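Local coordinates for glycoside hydrolase family 88 protein (Bacteroides vulgatus, PDB 4Q88) that is of unknown function but probably acts as a glycoside hydrolase built on an (alpha/alpha)6 barrel, at residues M49-L54 against K58-Y63; A82-T87 against R124-Y129; F282-G285 against G289-N292. One frame throughout, in Å; residues are numbered along the deposited sequence.

Contact 1. Residues M49-L54 against K58-Y63; sequences MEVCAL and KDYLQY
A helical hairpin with a short connection sets Cys52, Val51 and selenomethionine Met49 of helix 39-55 against Tyr60 and Leu61 of helix 58-70. The short axes of 49-54 and 58-63 run nearly antiparallel, at 153° to one another, and come within 9.1 Å, with Cys52 opposite Leu61 in CA register. Cys52 is central by its contacts: its SG lies 3.5 Å from Leu61 N, 3.7 Å from Tyr60 CB and 4.1 Å from Leu61 CB. The thiol sits anti to the carbonyl carbon of its own residue (chi1 -67°), which carries the sulfur across to the neighbouring helix between the bases of these two side chains.

Antiparallel helical hairpins are the building element of the (alpha/alpha)6 barrel, the fold expected for family 88. On one side of the sulfur, Val51 brings CG1 obliquely to the Tyr60 ring, 3.6 Å from CD2 and 3.7 Å from CE2. At the far end of that ring the hydroxyl is hydrogen-bonded to His21 ND1 and Gln25 NE2, so it is tied to helix 13-30 while Val51 packs along one side of the ring. Leu61 has CG anti to its backbone nitrogen (chi1 -170°), and its CD1 reaches 3.9 Å from Met49 CE, the tip of a chain folded at its last two torsions. Leu110 and Leu113 of helix 103-113 also touch Leu61, while Cys352 of helix 341-358 packs on Val51.

Contact 2. Residues A82-T87 against R124-Y129; sequences AEWRST and REVMEY. With EDO (1,2-ethanediol), chain D.
Trp84 packs against Val126, Tyr129 and Glu125, joining the long loop before helix 103-113 to helix 117-132 of what is consistent with an (alpha/alpha)6 barrel. The apolar part rests on the six-membered ring of Trp84: CH2 lies 4.1 Å from Val126 CG2, and CE3 is 3.7 Å from Tyr129 CD2. The two aromatic planes stand at 85°, their centroids 5.6 Å apart, an oblique pairing. Val95, from the same loop, touches both Trp84 and Val126.

A charged group borders this packing. Glu125 leaves its helix with CG anti to the backbone nitrogen (chi1 175°) and stays extended, which takes OE2 to 3.9 Å from Trp84 CH2. That carboxylate is bridged to Lys81 through OE2 and to Arg122 through OE1, so it meets the indole while already paired. On the same helix but apart from the tryptophan, Arg124 grips Glu128, one turn further on, side-on: NE gives OE2 a bond of 2.9 Å at an N-H...O angle of 173°, and NH2 reaches OE1.

Beyond the tryptophan, the loop holds an ethanediol molecule, probably from the crystallisation liquor, whose O2 lies 2.7 Å from Thr87 OG1 in a hydrogen bond that either hydroxyl could donate.

Contact 3. Residues F282-G285 against G289-N292; sequences FLWG and GLLN
Gly285 O takes two backbone hydrogen bonds from the turn that follows its helix, one from Leu290 N at 3.0 Å and one from Leu291 N at 3.2 Å. They approach it differently: Leu290 N lies in the carbonyl plane, whereas Leu291 N stands 66° out of that plane, a longer and less direct bond. Through this unequal pair the oxygen ties the end of helix 272-287 to the chain as it turns away.

Leu291 then packs on the helix backbone. Because Gly285 has no side chain, Leu291 CD1 can settle 3.8 Å from Gly285 CA, and it is also 3.8 Å from Phe282 O. The leucine has CG anti to its own carbonyl carbon (chi1 -57°), and from there CD1 reaches 4.1 Å from CD1 of the Phe282 ring, which it meets obliquely. Phe240 and Ala244 of helix 233-249 also touch Leu291, and the Phe282 ring makes an edge-to-face pair with Phe216. To one side, Leu290 CD1 lies 3.8 Å from Trp284 CZ3.

Just past the turn, Asn292 is the N-cap of helix 293-311, its OD1 accepting from Ile295 N. The positive phi of Gly289, 75°, together with the bond from Leu290 N to Gly285 O and the pairing of Gly289 N with Ile286 O, defines a Schellman motif terminating the helix.

Along the chain the three contacts follow in series, each closing before the next opens, and no two share a segment. Contact 1 pairs two consecutive helices, 39-55 and 58-70; contact 2 fastens a long loop to helix 117-132; contact 3 ends helix 272-287 and leads into helix 293-311. Centre to centre, contacts 1 and 2 are 29 Å apart and contacts 2 and 3 are 35 Å apart, the latter two lying on opposite sides of the chain's centre. Contacts 1 and 3 approach to about 6 Å between nearest atoms without touching; helix 341-358 packs against both. All lie within one family 88 range, consistent with a single (alpha/alpha)6 barrel.

Contact 1. Residues M49-L54 against K58-Y63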
HETATM    1  N   MSE A  49       8.188   9.289   0.178  1.00 19.32           N
HETATM    2  CA  MSE A  49       7.500  10.482   0.658  1.00 19.29           C
HETATM    3  C   MSE A  49       7.231  10.393   2.172  1.00 19.29           C
HETATM    4  O   MSE A  49       7.230  11.425   2.915  1.00 19.63           O
HETATM    5  CB  MSE A  49       6.207  10.659  -0.194  1.00 20.31           C
HETATM    6  CG  MSE A  49       6.377  11.002  -1.684  1.00 22.02           C
HETATM    7 SE   MSE A  49       7.597  12.543  -1.855  0.70 28.03          SE
HETATM    8  CE  MSE A  49       6.736  13.910  -0.792  1.00 25.69           C
ATOM      9  N   GLU A  50       6.964   9.187   2.651  1.00 18.67           N
ATOM     10  CA  GLU A  50       6.841   8.951   4.105  1.00 19.25           C
ATOM     11  C   GLU A  50       8.149   9.300   4.839  1.00 19.31           C
ATOM     12  O   GLU A  50       8.127  10.012   5.866  1.00 19.60           O
ATOM     13  CB  GLU A  50       6.443   7.522   4.391  1.00 19.92           C
ATOM     14  CG  GLU A  50       5.858   7.329   5.775  1.00 21.33           C
ATOM     15  CD  GLU A  50       4.458   7.920   5.913  1.00 24.32           C
ATOM     16  OE1 GLU A  50       3.724   8.056   4.904  1.00 25.75           O
ATOM     17  OE2 GLU A  50       4.057   8.267   7.055  1.00 26.76           O
ATOM     18  N   VAL A  51       9.269   8.856   4.299  1.00 19.67           N
ATOM     19  CA  VAL A  51      10.608   9.226   4.855  1.00 20.74           C
ATOM     20  C   VAL A  51      10.830  10.735   4.834  1.00 20.93           C
ATOM     21  O   VAL A  51      11.319  11.305   5.815  1.00 22.75           O
ATOM     22  CB  VAL A  51      11.761   8.514   4.142  1.00 20.80           C
ATOM     23  CG1 VAL A  51      13.094   8.836   4.806  1.00 20.59           C
ATOM     24  CG2 VAL A  51      11.536   7.024   4.191  1.00 20.85           C
ATOM     25  N   CYS A  52      10.429  11.381   3.744  1.00 21.26           N
ATOM     26  CA  CYS A  52      10.545  12.849   3.678  1.00 21.86           C
ATOM     27  C   CYS A  52       9.691  13.529   4.715  1.00 21.81           C
ATOM     28  O   CYS A  52      10.112  14.547   5.341  1.00 21.31           O
ATOM     29  CB  CYS A  52      10.194  13.393   2.321  1.00 23.45           C
ATOM     30  SG  CYS A  52      11.348  12.914   1.047  1.00 24.15           S
ATOM     31  N   ALA A  53       8.491  13.024   4.954  1.00 20.06           N
ATOM     32  CA  ALA A  53       7.673  13.584   6.027  1.00 22.01           C
ATOM     33  C   ALA A  53       8.319  13.452   7.404  1.00 21.51           C
ATOM     34  O   ALA A  53       8.147  14.292   8.284  1.00 20.97           O
ATOM     35  CB  ALA A  53       6.283  12.922   6.044  1.00 22.57           C
ATOM     36  N   LEU A  54       8.979  12.323   7.642  1.00 21.40           N
ATOM     37  CA  LEU A  54       9.560  12.024   8.946  1.00 21.73           C
ATOM     38  C   LEU A  54      10.854  12.790   9.134  1.00 21.71           C
ATOM     39  O   LEU A  54      11.176  13.152  10.259  1.00 23.62           O
ATOM     40  CB  LEU A  54       9.894  10.544   9.075  1.00 21.24           C
ATOM     41  CG  LEU A  54      10.429  10.061  10.397  1.00 23.63           C
ATOM     42  CD1 LEU A  54       9.341  10.060  11.458  1.00 25.86           C
ATOM     43  CD2 LEU A  54      11.006   8.663  10.209  1.00 24.70           C
ATOM     44  N   LYS A  58      16.152  16.761   2.060  1.00 26.04           N
ATOM     45  CA  LYS A  58      15.960  17.351   0.726  1.00 27.69           C
ATOM     46  C   LYS A  58      16.498  16.532  -0.435  1.00 27.52           C
ATOM     47  O   LYS A  58      16.003  16.674  -1.533  1.00 27.26           O
ATOM     48  CB  LYS A  58      16.512  18.788   0.653  1.00 31.50           C
ATOM     49  CG  LYS A  58      15.650  19.792   1.402  1.00 34.93           C
ATOM     50  CD  LYS A  58      16.362  21.151   1.494  1.00 42.62           C
ATOM     51  CE  LYS A  58      15.558  22.196   2.266  1.00 46.90           C
ATOM     52  NZ  LYS A  58      15.614  22.009   3.750  1.00 49.35           N
ATOM     53  N   ASP A  59      17.495  15.679  -0.206  1.00 27.67           N
ATOM     54  CA  ASP A  59      17.983  14.779  -1.268  1.00 28.01           C
ATOM     55  C   ASP A  59      16.933  13.705  -1.606  1.00 25.29           C
ATOM     56  O   ASP A  59      16.714  13.361  -2.761  1.00 24.29           O
ATOM     57  CB  ASP A  59      19.287  14.101  -0.827  1.00 30.11           C
ATOM     58  CG  ASP A  59      20.445  15.104  -0.701  1.00 35.16           C
ATOM     59  OD1 ASP A  59      20.468  16.104  -1.440  1.00 35.63           O
ATOM     60  OD2 ASP A  59      21.280  14.916   0.176  1.00 40.35           O
ATOM     61  N   TYR A  60      16.285  13.185  -0.578  1.00 24.93           N
ATOM     62  CA  TYR A  60      15.252  12.168  -0.786  1.00 23.64           C
ATOM     63  C   TYR A  60      14.095  12.810  -1.529  1.00 23.33           C
ATOM     64  O   TYR A  60      13.552  12.241  -2.456  1.00 23.25           O
ATOM     65  CB  TYR A  60      14.756  11.558   0.535  1.00 23.01           C
ATOM     66  CG  TYR A  60      15.747  10.766   1.342  1.00 23.42           C
ATOM     67  CD1 TYR A  60      16.899  10.205   0.779  1.00 25.17           C
ATOM     68  CD2 TYR A  60      15.493  10.503   2.656  1.00 23.02           C
ATOM     69  CE1 TYR A  60      17.786   9.460   1.556  1.00 24.98           C
ATOM     70  CE2 TYR A  60      16.370   9.782   3.427  1.00 24.08           C
ATOM     71  CZ  TYR A  60      17.521   9.267   2.873  1.00 23.70           C
ATOM     72  OH  TYR A  60      18.389   8.562   3.680  1.00 25.54           O
ATOM     73  N   LEU A  61      13.766  14.048  -1.185  1.00 23.35           N
ATOM     74  CA  LEU A  61      12.693  14.754  -1.887  1.00 23.68           C
ATOM     75  C   LEU A  61      13.020  14.917  -3.375  1.00 24.64           C
ATOM     76  O   LEU A  61      12.182  14.718  -4.261  1.00 21.24           O
ATOM     77  CB  LEU A  61      12.450  16.123  -1.251  1.00 25.45           C
ATOM     78  CG  LEU A  61      11.194  16.848  -1.736  1.00 28.27           C
ATOM     79  CD1 LEU A  61       9.990  16.073  -1.212  1.00 29.08           C
ATOM     80  CD2 LEU A  61      11.250  18.300  -1.210  1.00 30.24           C
ATOM     81  N   GLN A  62      14.264  15.283  -3.653  1.00 23.80           N
ATOM     82  CA  GLN A  62      14.680  15.526  -5.011  1.00 25.38           C
ATOM     83  C   GLN A  62      14.656  14.231  -5.800  1.00 24.17           C
ATOM     84  O   GLN A  62      14.448  14.265  -7.021  1.00 24.90           O
ATOM     85  CB  GLN A  62      16.118  16.075  -5.045  1.00 26.86           C
ATOM     86  CG  GLN A  62      16.508  16.593  -6.437  1.00 28.25           C
ATOM     87  CD  GLN A  62      15.648  17.775  -6.838  1.00 30.83           C
ATOM     88  OE1 GLN A  62      15.406  18.655  -6.035  1.00 34.59           O
ATOM     89  NE2 GLN A  62      15.168  17.790  -8.062  1.00 31.22           N
ATOM     90  N   TYR A  63      14.847  13.091  -5.137  1.00 23.84           N
ATOM     91  CA  TYR A  63      14.735  11.801  -5.857  1.00 23.78           C
ATOM     92  C   TYR A  63      13.313  11.600  -6.421  1.00 22.19           C
ATOM     93  O   TYR A  63      13.143  11.163  -7.589  1.00 23.99           O
ATOM     94  CB  TYR A  63      15.173  10.646  -4.959  1.00 23.63           C
ATOM     95  CG  TYR A  63      15.342   9.311  -5.627  1.00 23.13           C
ATOM     96  CD1 TYR A  63      14.284   8.420  -5.688  1.00 23.52           C
ATOM     97  CD2 TYR A  63      16.576   8.894  -6.131  1.00 24.49           C
ATOM     98  CE1 TYR A  63      14.418   7.179  -6.280  1.00 24.23           C
ATOM     99  CE2 TYR A  63      16.717   7.640  -6.753  1.00 24.00           C
ATOM    100  CZ  TYR A  63      15.616   6.784  -6.815  1.00 24.94           C
ATOM    101  OH  TYR A  63      15.703   5.526  -7.366  1.00 25.05           O
TER

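Contact 2. Residues A82-T87 against R124-Y129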
ATOM      1  N   ALA A  82     -11.159   7.700 -25.783  1.00 24.31           N
ATOM      2  CA  ALA A  82     -11.895   6.613 -26.379  1.00 24.92           C
ATOM      3  C   ALA A  82     -11.159   5.277 -26.254  1.00 24.07           C
ATOM      4  O   ALA A  82     -11.801   4.233 -26.334  1.00 23.88           O
ATOM      5  CB  ALA A  82     -12.181   6.886 -27.838  1.00 26.74           C
ATOM      6  N   GLU A  83      -9.837   5.272 -26.145  1.00 23.59           N
ATOM      7  CA  GLU A  83      -9.097   3.996 -26.018  1.00 26.18           C
ATOM      8  C   GLU A  83      -8.696   3.618 -24.583  1.00 25.25           C
ATOM      9  O   GLU A  83      -8.054   2.569 -24.358  1.00 24.14           O
ATOM     10  CB  GLU A  83      -7.846   3.965 -26.874  1.00 27.64           C
ATOM     11  CG  GLU A  83      -6.641   4.677 -26.303  1.00 29.90           C
ATOM     12  CD  GLU A  83      -5.446   4.663 -27.237  1.00 31.80           C
ATOM     13  OE1 GLU A  83      -5.391   3.766 -28.106  1.00 32.24           O
ATOM     14  OE2 GLU A  83      -4.544   5.512 -27.053  1.00 30.15           O
ATOM     15  N   TRP A  84      -9.004   4.476 -23.618  1.00 23.60           N
ATOM     16  CA  TRP A  84      -8.539   4.238 -22.247  1.00 23.11           C
ATOM     17  C   TRP A  84      -9.123   2.941 -21.664  1.00 23.38           C
ATOM     18  O   TRP A  84     -10.305   2.632 -21.830  1.00 23.47           O
ATOM     19  CB  TRP A  84      -8.873   5.418 -21.321  1.00 22.11           C
ATOM     20  CG  TRP A  84      -8.066   6.625 -21.581  1.00 20.95           C
ATOM     21  CD1 TRP A  84      -7.135   6.805 -22.592  1.00 22.26           C
ATOM     22  CD2 TRP A  84      -8.049   7.828 -20.814  1.00 21.14           C
ATOM     23  NE1 TRP A  84      -6.585   8.047 -22.501  1.00 21.92           N
ATOM     24  CE2 TRP A  84      -7.136   8.714 -21.441  1.00 21.55           C
ATOM     25  CE3 TRP A  84      -8.736   8.270 -19.684  1.00 20.81           C
ATOM     26  CZ2 TRP A  84      -6.854   9.988 -20.931  1.00 22.42           C
ATOM     27  CZ3 TRP A  84      -8.486   9.545 -19.196  1.00 21.22           C
ATOM     28  CH2 TRP A  84      -7.548  10.394 -19.818  1.00 21.48           C
ATOM     29  N   ARG A  85      -8.242   2.159 -21.070  1.00 24.19           N
ATOM     30  CA  ARG A  85      -8.600   0.871 -20.477  1.00 24.32           C
ATOM     31  C   ARG A  85      -8.347   0.861 -18.991  1.00 23.49           C
ATOM     32  O   ARG A  85      -7.544   1.656 -18.460  1.00 22.40           O
ATOM     33  CB  ARG A  85      -7.796  -0.242 -21.117  1.00 26.05           C
ATOM     34  CG  ARG A  85      -8.029  -0.369 -22.591  1.00 31.25           C
ATOM     35  CD  ARG A  85      -7.579  -1.728 -23.073  1.00 38.50           C
ATOM     36  NE  ARG A  85      -8.271  -1.992 -24.329  1.00 48.60           N
ATOM     37  CZ  ARG A  85      -8.768  -3.165 -24.692  1.00 54.49           C
ATOM     38  NH1 ARG A  85      -8.624  -4.244 -23.915  1.00 56.91           N
ATOM     39  NH2 ARG A  85      -9.407  -3.250 -25.855  1.00 55.76           N
ATOM     40  N   SER A  86      -9.077  -0.028 -18.306  1.00 23.29           N
ATOM     41  CA  SER A  86      -9.005  -0.165 -16.866  1.00 23.78           C
ATOM     42  C   SER A  86      -8.669  -1.570 -16.354  1.00 23.20           C
ATOM     43  O   SER A  86      -8.741  -1.808 -15.152  1.00 22.38           O
ATOM     44  CB  SER A  86     -10.325   0.262 -16.256  1.00 25.15           C
ATOM     45  OG  SER A  86     -11.362  -0.587 -16.692  1.00 24.85           O
ATOM     46  N   THR A  87      -8.310  -2.489 -17.239  1.00 23.27           N
ATOM     47  CA  THR A  87      -7.797  -3.795 -16.848  1.00 24.51           C
ATOM     48  C   THR A  87      -6.274  -3.784 -16.891  1.00 23.67           C
ATOM     49  O   THR A  87      -5.684  -2.753 -17.188  1.00 23.91           O
ATOM     50  CB  THR A  87      -8.355  -4.873 -17.771  1.00 26.58           C
ATOM     51  OG1 THR A  87      -8.008  -4.536 -19.117  1.00 26.71           O
ATOM     52  CG2 THR A  87      -9.894  -4.944 -17.644  1.00 27.77           C
ATOM     53  N   ARG A 124      -5.801  15.190 -12.192  1.00 21.39           N
ATOM     54  CA  ARG A 124      -7.172  15.725 -12.247  1.00 21.35           C
ATOM     55  C   ARG A 124      -7.869  15.290 -13.515  1.00 21.97           C
ATOM     56  O   ARG A 124      -9.013  14.882 -13.480  1.00 22.77           O
ATOM     57  CB  ARG A 124      -7.174  17.255 -12.142  1.00 22.90           C
ATOM     58  CG  ARG A 124      -6.858  17.830 -10.777  1.00 23.12           C
ATOM     59  CD  ARG A 124      -7.169  19.331 -10.761  1.00 25.06           C
ATOM     60  NE  ARG A 124      -8.560  19.481 -11.153  1.00 26.17           N
ATOM     61  CZ  ARG A 124      -9.124  20.565 -11.657  1.00 30.36           C
ATOM     62  NH1 ARG A 124      -8.457  21.708 -11.783  1.00 32.62           N
ATOM     63  NH2 ARG A 124     -10.386  20.492 -12.032  1.00 31.09           N
ATOM     64  N   GLU A 125      -7.188  15.372 -14.657  1.00 21.11           N
ATOM     65  CA  GLU A 125      -7.810  14.981 -15.916  1.00 23.48           C
ATOM     66  C   GLU A 125      -8.297  13.533 -15.857  1.00 22.45           C
ATOM     67  O   GLU A 125      -9.439  13.221 -16.200  1.00 21.78           O
ATOM     68  CB  GLU A 125      -6.806  15.107 -17.064  1.00 23.93           C
ATOM     69  CG  GLU A 125      -7.410  14.579 -18.361  1.00 26.52           C
ATOM     70  CD  GLU A 125      -6.423  14.428 -19.506  1.00 29.12           C
ATOM     71  OE1 GLU A 125      -5.167  14.498 -19.331  1.00 26.88           O
ATOM     72  OE2 GLU A 125      -6.955  14.200 -20.617  1.00 30.20           O
ATOM     73  N   VAL A 126      -7.401  12.652 -15.420  1.00 22.21           N
ATOM     74  CA  VAL A 126      -7.712  11.224 -15.412  1.00 20.50           C
ATOM     75  C   VAL A 126      -8.778  10.898 -14.361  1.00 19.52           C
ATOM     76  O   VAL A 126      -9.756  10.214 -14.672  1.00 20.24           O
ATOM     77  CB  VAL A 126      -6.446  10.386 -15.158  1.00 20.18           C
ATOM     78  CG1 VAL A 126      -6.828   8.919 -14.893  1.00 20.46           C
ATOM     79  CG2 VAL A 126      -5.481  10.562 -16.336  1.00 21.78           C
HETATM   80  N   MSE A 127      -8.626  11.371 -13.131  1.00 19.64           N
HETATM   81  CA  MSE A 127      -9.563  10.919 -12.069  1.00 20.55           C
HETATM   82  C   MSE A 127     -10.925  11.565 -12.222  1.00 20.37           C
HETATM   83  O   MSE A 127     -11.943  10.916 -11.989  1.00 19.62           O
HETATM   84  CB  MSE A 127      -9.044  11.212 -10.692  1.00 20.08           C
HETATM   85  CG  MSE A 127      -7.718  10.562 -10.316  1.00 18.60           C
HETATM   86 SE   MSE A 127      -7.565   8.673 -10.758  0.70 22.74          SE
HETATM   87  CE  MSE A 127      -8.950   7.899  -9.641  1.00 21.35           C
ATOM     88  N   GLU A 128     -10.940  12.825 -12.670  1.00 20.70           N
ATOM     89  CA  GLU A 128     -12.193  13.508 -12.961  1.00 21.80           C
ATOM     90  C   GLU A 128     -12.934  12.907 -14.135  1.00 21.85           C
ATOM     91  O   GLU A 128     -14.151  12.750 -14.080  1.00 23.80           O
ATOM     92  CB  GLU A 128     -12.021  15.025 -12.980  1.00 22.69           C
ATOM     93  CG  GLU A 128     -11.634  15.519 -11.607  1.00 23.49           C
ATOM     94  CD  GLU A 128     -10.968  16.891 -11.542  1.00 27.31           C
ATOM     95  OE1 GLU A 128     -11.138  17.697 -12.470  1.00 28.77           O
ATOM     96  OE2 GLU A 128     -10.255  17.180 -10.547  1.00 27.17           O
ATOM     97  N   TYR A 129     -12.230  12.466 -15.160  1.00 22.38           N
ATOM     98  CA  TYR A 129     -12.890  11.743 -16.255  1.00 23.22           C
ATOM     99  C   TYR A 129     -13.451  10.419 -15.727  1.00 21.79           C
ATOM    100  O   TYR A 129     -14.615  10.063 -15.992  1.00 21.48           O
ATOM    101  CB  TYR A 129     -11.951  11.472 -17.454  1.00 22.62           C
ATOM    102  CG  TYR A 129     -12.611  10.580 -18.465  1.00 22.51           C
ATOM    103  CD1 TYR A 129     -13.714  11.028 -19.202  1.00 23.72           C
ATOM    104  CD2 TYR A 129     -12.177   9.301 -18.683  1.00 22.24           C
ATOM    105  CE1 TYR A 129     -14.337  10.209 -20.115  1.00 22.96           C
ATOM    106  CE2 TYR A 129     -12.803   8.462 -19.600  1.00 22.31           C
ATOM    107  CZ  TYR A 129     -13.883   8.947 -20.305  1.00 23.33           C
ATOM    108  OH  TYR A 129     -14.537   8.180 -21.216  1.00 23.81           O
TER
HETATM  109  C1  EDO D 402     -10.828  -1.803 -20.129  1.00 27.29           C
HETATM  110  O1  EDO D 402     -12.064  -1.235 -19.740  1.00 35.41           O
HETATM  111  C2  EDO D 402     -11.018  -3.151 -20.831  1.00 36.84           C
HETATM  112  O2  EDO D 402      -9.719  -3.763 -21.039  1.00 32.64           O

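Contact 3. Residues F282-G285 against G289-N292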
ATOM      1  N   PHE A 282      -0.873  -1.253  11.804  1.00 18.68           N
ATOM      2  CA  PHE A 282      -1.074  -1.422  13.245  1.00 18.65           C
ATOM      3  C   PHE A 282      -0.410  -0.245  14.000  1.00 19.34           C
ATOM      4  O   PHE A 282      -0.992   0.342  14.881  1.00 19.59           O
ATOM      5  CB  PHE A 282      -0.450  -2.731  13.720  1.00 19.45           C
ATOM      6  CG  PHE A 282      -1.282  -3.966  13.404  1.00 18.34           C
ATOM      7  CD1 PHE A 282      -2.499  -4.127  13.983  1.00 19.87           C
ATOM      8  CD2 PHE A 282      -0.792  -4.972  12.617  1.00 18.82           C
ATOM      9  CE1 PHE A 282      -3.265  -5.256  13.770  1.00 19.74           C
ATOM     10  CE2 PHE A 282      -1.542  -6.126  12.426  1.00 18.45           C
ATOM     11  CZ  PHE A 282      -2.784  -6.247  12.973  1.00 18.68           C
ATOM     12  N   LEU A 283       0.810   0.092  13.603  1.00 19.25           N
ATOM     13  CA  LEU A 283       1.525   1.212  14.266  1.00 19.74           C
ATOM     14  C   LEU A 283       0.728   2.519  14.070  1.00 19.13           C
ATOM     15  O   LEU A 283       0.538   3.276  15.032  1.00 21.04           O
ATOM     16  CB  LEU A 283       2.933   1.318  13.720  1.00 20.23           C
ATOM     17  CG  LEU A 283       3.909   0.230  14.143  1.00 20.98           C
ATOM     18  CD1 LEU A 283       5.110   0.300  13.208  1.00 21.62           C
ATOM     19  CD2 LEU A 283       4.298   0.359  15.627  1.00 23.88           C
ATOM     20  N   TRP A 284       0.283   2.801  12.841  1.00 19.07           N
ATOM     21  CA  TRP A 284      -0.512   4.017  12.551  1.00 19.91           C
ATOM     22  C   TRP A 284      -1.788   4.051  13.426  1.00 20.19           C
ATOM     23  O   TRP A 284      -2.125   5.078  14.078  1.00 21.70           O
ATOM     24  CB  TRP A 284      -0.865   4.141  11.046  1.00 20.64           C
ATOM     25  CG  TRP A 284      -1.573   5.403  10.809  1.00 20.39           C
ATOM     26  CD1 TRP A 284      -1.006   6.621  10.599  1.00 22.31           C
ATOM     27  CD2 TRP A 284      -2.982   5.617  10.878  1.00 21.01           C
ATOM     28  NE1 TRP A 284      -1.977   7.581  10.480  1.00 22.90           N
ATOM     29  CE2 TRP A 284      -3.194   7.002  10.723  1.00 21.87           C
ATOM     30  CE3 TRP A 284      -4.085   4.783  11.149  1.00 21.24           C
ATOM     31  CZ2 TRP A 284      -4.465   7.567  10.754  1.00 24.68           C
ATOM     32  CZ3 TRP A 284      -5.368   5.364  11.157  1.00 22.13           C
ATOM     33  CH2 TRP A 284      -5.524   6.727  10.985  1.00 22.54           C
ATOM     34  N   GLY A 285      -2.487   2.916  13.446  1.00 20.52           N
ATOM     35  CA  GLY A 285      -3.707   2.774  14.250  1.00 22.18           C
ATOM     36  C   GLY A 285      -3.502   3.019  15.740  1.00 21.40           C
ATOM     37  O   GLY A 285      -4.304   3.687  16.366  1.00 22.23           O
ATOM     38  N   GLY A 289      -4.843   6.539  17.797  1.00 24.18           N
ATOM     39  CA  GLY A 289      -5.933   6.328  18.740  1.00 26.46           C
ATOM     40  C   GLY A 289      -7.144   5.505  18.312  1.00 28.41           C
ATOM     41  O   GLY A 289      -8.184   5.547  18.974  1.00 29.09           O
ATOM     42  N   LEU A 290      -6.986   4.698  17.259  1.00 25.48           N
ATOM     43  CA  LEU A 290      -8.049   3.873  16.709  1.00 26.34           C
ATOM     44  C   LEU A 290      -7.902   2.399  17.060  1.00 26.40           C
ATOM     45  O   LEU A 290      -8.873   1.626  16.945  1.00 26.98           O
ATOM     46  CB  LEU A 290      -8.081   4.057  15.175  1.00 26.54           C
ATOM     47  CG  LEU A 290      -8.531   5.419  14.676  1.00 29.53           C
ATOM     48  CD1 LEU A 290      -8.627   5.307  13.162  1.00 31.97           C
ATOM     49  CD2 LEU A 290      -9.886   5.846  15.257  1.00 30.46           C
ATOM     50  N   LEU A 291      -6.713   2.016  17.556  1.00 23.29           N
ATOM     51  CA  LEU A 291      -6.455   0.680  18.043  1.00 25.23           C
ATOM     52  C   LEU A 291      -5.862   0.718  19.428  1.00 24.56           C
ATOM     53  O   LEU A 291      -4.932   1.517  19.704  1.00 26.06           O
ATOM     54  CB  LEU A 291      -5.463  -0.023  17.112  1.00 25.64           C
ATOM     55  CG  LEU A 291      -5.820  -0.137  15.659  1.00 25.42           C
ATOM     56  CD1 LEU A 291      -4.668  -0.797  14.923  1.00 24.85           C
ATOM     57  CD2 LEU A 291      -7.104  -0.958  15.486  1.00 27.41           C
ATOM     58  N   ASN A 292      -6.397  -0.126  20.299  1.00 25.60           N
ATOM     59  CA  ASN A 292      -5.975  -0.189  21.674  1.00 28.25           C
ATOM     60  C   ASN A 292      -4.492  -0.577  21.794  1.00 28.50           C
ATOM     61  O   ASN A 292      -4.062  -1.634  21.292  1.00 26.91           O
ATOM     62  CB  ASN A 292      -6.856  -1.167  22.475  1.00 29.88           C
ATOM     63  CG  ASN A 292      -6.434  -1.268  23.917  1.00 35.93           C
ATOM     64  OD1 ASN A 292      -5.486  -1.964  24.260  1.00 36.42           O
ATOM     65  ND2 ASN A 292      -7.128  -0.525  24.783  1.00 42.07           N
TER